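Side-chain contact in carbohydrate kinase, FGGY (Novosphingobium aromaticivorans, PDB 3H6E), which probably acts as a kinase that transfers phosphate to a carbohydrate: residues A[150-153]-A[154-158]. Residues are numbered along the deposited sequence; the frame is centred on the assembly and turned at random.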
ATOM      1  N   LEU A 150      12.808  14.557   3.730  1.00 26.39           N
ATOM      2  CA  LEU A 150      11.525  14.803   3.105  1.00 27.05           C
ATOM      3  C   LEU A 150      11.087  13.579   2.302  1.00 26.77           C
ATOM      4  O   LEU A 150      11.798  13.134   1.399  1.00 25.82           O
ATOM      5  CB  LEU A 150      11.665  16.029   2.200  1.00 27.99           C
ATOM      6  CG  LEU A 150      10.444  16.704   1.589  1.00 29.91           C
ATOM      7  CD1 LEU A 150      10.789  18.105   1.130  1.00 30.74           C
ATOM      8  CD2 LEU A 150       9.979  15.891   0.434  1.00 29.59           C
ATOM      9  N   PRO A 151       9.911  13.026   2.634  1.00 26.91           N
ATOM     10  CA  PRO A 151       9.426  11.811   1.969  1.00 25.16           C
ATOM     11  C   PRO A 151       9.333  11.971   0.453  1.00 25.55           C
ATOM     12  O   PRO A 151       9.252  13.088  -0.048  1.00 25.29           O
ATOM     13  CB  PRO A 151       8.028  11.620   2.570  1.00 25.16           C
ATOM     14  CG  PRO A 151       8.079  12.322   3.882  1.00 25.14           C
ATOM     15  CD  PRO A 151       8.969  13.506   3.660  1.00 26.45           C
ATOM     16  N   TRP A 152       9.339  10.847  -0.257  1.00 25.78           N
ATOM     17  CA  TRP A 152       9.318  10.817  -1.717  1.00 25.35           C
ATOM     18  C   TRP A 152       8.136  11.587  -2.309  1.00 28.34           C
ATOM     19  O   TRP A 152       8.308  12.416  -3.203  1.00 29.05           O
ATOM     20  CB  TRP A 152       9.310   9.359  -2.178  1.00 26.64           C
ATOM     21  CG  TRP A 152       9.193   9.127  -3.660  1.00 29.02           C
ATOM     22  CD1 TRP A 152       8.228   8.401  -4.297  1.00 29.19           C
ATOM     23  CD2 TRP A 152      10.087   9.587  -4.682  1.00 29.66           C
ATOM     24  NE1 TRP A 152       8.462   8.387  -5.649  1.00 30.86           N
ATOM     25  CE2 TRP A 152       9.596   9.108  -5.912  1.00 31.22           C
ATOM     26  CE3 TRP A 152      11.250  10.360  -4.676  1.00 30.69           C
ATOM     27  CZ2 TRP A 152      10.224   9.381  -7.124  1.00 33.35           C
ATOM     28  CZ3 TRP A 152      11.872  10.630  -5.880  1.00 33.52           C
ATOM     29  CH2 TRP A 152      11.359  10.142  -7.086  1.00 32.78           C
ATOM     30  N   ALA A 153       6.938  11.320  -1.803  1.00 27.18           N
ATOM     31  CA  ALA A 153       5.741  11.989  -2.292  1.00 27.12           C
ATOM     32  C   ALA A 153       5.847  13.508  -2.144  1.00 28.91           C
ATOM     33  O   ALA A 153       5.531  14.259  -3.070  1.00 27.03           O
ATOM     34  CB  ALA A 153       4.513  11.467  -1.562  1.00 26.03           C
ATOM     35  N   GLN A 154       6.290  13.952  -0.971  1.00 27.87           N
ATOM     36  CA  GLN A 154       6.406  15.378  -0.685  1.00 28.32           C
ATOM     37  C   GLN A 154       7.534  16.009  -1.481  1.00 29.39           C
ATOM     38  O   GLN A 154       7.554  17.224  -1.686  1.00 29.56           O
ATOM     39  CB  GLN A 154       6.617  15.623   0.812  1.00 26.47           C
ATOM     40  CG  GLN A 154       5.360  15.465   1.637  1.00 26.44           C
ATOM     41  CD  GLN A 154       4.711  14.112   1.437  1.00 26.52           C
ATOM     42  OE1 GLN A 154       3.599  14.016   0.919  1.00 26.20           O
ATOM     43  NE2 GLN A 154       5.415  13.053   1.824  1.00 25.38           N
ATOM     44  N   TYR A 155       8.480  15.187  -1.926  1.00 29.13           N
ATOM     45  CA  TYR A 155       9.613  15.714  -2.674  1.00 31.02           C
ATOM     46  C   TYR A 155       9.113  16.406  -3.927  1.00 33.08           C
ATOM     47  O   TYR A 155       9.640  17.439  -4.346  1.00 35.35           O
ATOM     48  CB  TYR A 155      10.610  14.622  -3.065  1.00 28.78           C
ATOM     49  CG  TYR A 155      11.529  15.103  -4.158  1.00 32.04           C
ATOM     50  CD1 TYR A 155      12.575  15.968  -3.873  1.00 34.04           C
ATOM     51  CD2 TYR A 155      11.323  14.738  -5.483  1.00 33.88           C
ATOM     52  CE1 TYR A 155      13.408  16.435  -4.871  1.00 35.82           C
ATOM     53  CE2 TYR A 155      12.154  15.199  -6.489  1.00 33.39           C
ATOM     54  CZ  TYR A 155      13.195  16.047  -6.176  1.00 35.79           C
ATOM     55  OH  TYR A 155      14.033  16.515  -7.163  1.00 41.02           O
ATOM     56  N   TRP A 156       8.083  15.826  -4.520  1.00 31.10           N
ATOM     57  CA  TRP A 156       7.552  16.334  -5.767  1.00 32.84           C
ATOM     58  C   TRP A 156       6.735  17.596  -5.545  1.00 32.75           C
ATOM     59  O   TRP A 156       6.657  18.454  -6.421  1.00 35.70           O
ATOM     60  CB  TRP A 156       6.761  15.234  -6.473  1.00 33.58           C
ATOM     61  CG  TRP A 156       7.663  14.113  -6.851  1.00 34.72           C
ATOM     62  CD1 TRP A 156       7.722  12.873  -6.284  1.00 32.30           C
ATOM     63  CD2 TRP A 156       8.692  14.150  -7.847  1.00 36.81           C
ATOM     64  NE1 TRP A 156       8.707  12.127  -6.885  1.00 33.26           N
ATOM     65  CE2 TRP A 156       9.318  12.888  -7.848  1.00 36.02           C
ATOM     66  CE3 TRP A 156       9.136  15.124  -8.747  1.00 36.68           C
ATOM     67  CZ2 TRP A 156      10.364  12.574  -8.717  1.00 36.80           C
ATOM     68  CZ3 TRP A 156      10.173  14.812  -9.605  1.00 38.53           C
ATOM     69  CH2 TRP A 156      10.776  13.548  -9.584  1.00 37.85           C
ATOM     70  N   ALA A 157       6.148  17.715  -4.360  1.00 31.62           N
ATOM     71  CA  ALA A 157       5.412  18.922  -3.999  1.00 33.67           C
ATOM     72  C   ALA A 157       6.362  20.087  -3.703  1.00 33.86           C
ATOM     73  O   ALA A 157       5.937  21.232  -3.640  1.00 34.75           O
ATOM     74  CB  ALA A 157       4.483  18.664  -2.817  1.00 28.66           C
ATOM     75  N   TRP A 158       7.646  19.785  -3.526  1.00 34.18           N
ATOM     76  CA  TRP A 158       8.663  20.814  -3.312  1.00 33.20           C
ATOM     77  C   TRP A 158       9.322  21.142  -4.644  1.00 34.76           C
ATOM     78  O   TRP A 158       9.857  22.233  -4.842  1.00 35.17           O
ATOM     79  CB  TRP A 158       9.707  20.329  -2.303  1.00 31.49           C
ATOM     80  CG  TRP A 158      11.014  21.068  -2.351  1.00 33.16           C
ATOM     81  CD1 TRP A 158      11.411  22.088  -1.533  1.00 33.48           C
ATOM     82  CD2 TRP A 158      12.101  20.835  -3.258  1.00 32.70           C
ATOM     83  NE1 TRP A 158      12.674  22.509  -1.879  1.00 32.55           N
ATOM     84  CE2 TRP A 158      13.120  21.757  -2.933  1.00 32.40           C
ATOM     85  CE3 TRP A 158      12.309  19.942  -4.316  1.00 34.38           C
ATOM     86  CZ2 TRP A 158      14.331  21.808  -3.626  1.00 32.05           C
ATOM     87  CZ3 TRP A 158      13.516  19.996  -5.005  1.00 34.76           C
ATOM     88  CH2 TRP A 158      14.510  20.924  -4.656  1.00 31.09           C
TER
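Trp-156 turns the edge of its indole onto one face of Trp-152, a T-shaped pair with the planes at 81°. The leading atom is Trp-156 NE1, which stands over the six-membered ring of Trp-152, displaced toward the CE2–CZ2 side, 3.3 Å from Trp-152 CE2. Both torsions bring the rings together: Trp-152 holds CG trans to its own N (chi1 176°), which swings the indole along the first turn, and Trp-156 holds CG beside its backbone N and anti to its carbonyl carbon (chi1 -64°). Tyr-155 completes the aromatic cluster. Its ring lies almost parallel to that of Trp-152 but slid well aside, with the centroids 6.0 Å apart, so Tyr-155 CD2 approaches Trp-152 CZ3 at 4.2 Å without real stacking. The same Tyr-155 CD2 sits over a face of the Trp-156 ring.

Farther out, Leu-150 reaches from the strand end toward the helix; its CD1 lies 4.2 Å from Trp-158 CB, a loose apolar touch.

Across the two segments the polar border is made by backbone bonds, all weak and bent. Trp-156 N donates to Ala-153 O over 3.3 Å, while Tyr-155 N makes two weak bonds, to Pro-151 O and Trp-152 O, less certain because the nitrogen itself is doubtfully placed. This is the start of a helix, not yet regularly bonded. One side-chain bond leaves the contact: Trp-152 NE1 gives its hydrogen to Leu-13 O.

The contact marks the corner where strand 148-151 passes directly into helix 152-159, in the N-terminal FGGY region. Leu-150 still pairs through its backbone with Ala-82 of strand 81-85, and Tyr-155 packs on the same residue; His-77 meets the Trp-152 ring, and Pro-151 faces strand 166-167 and helix 168-171.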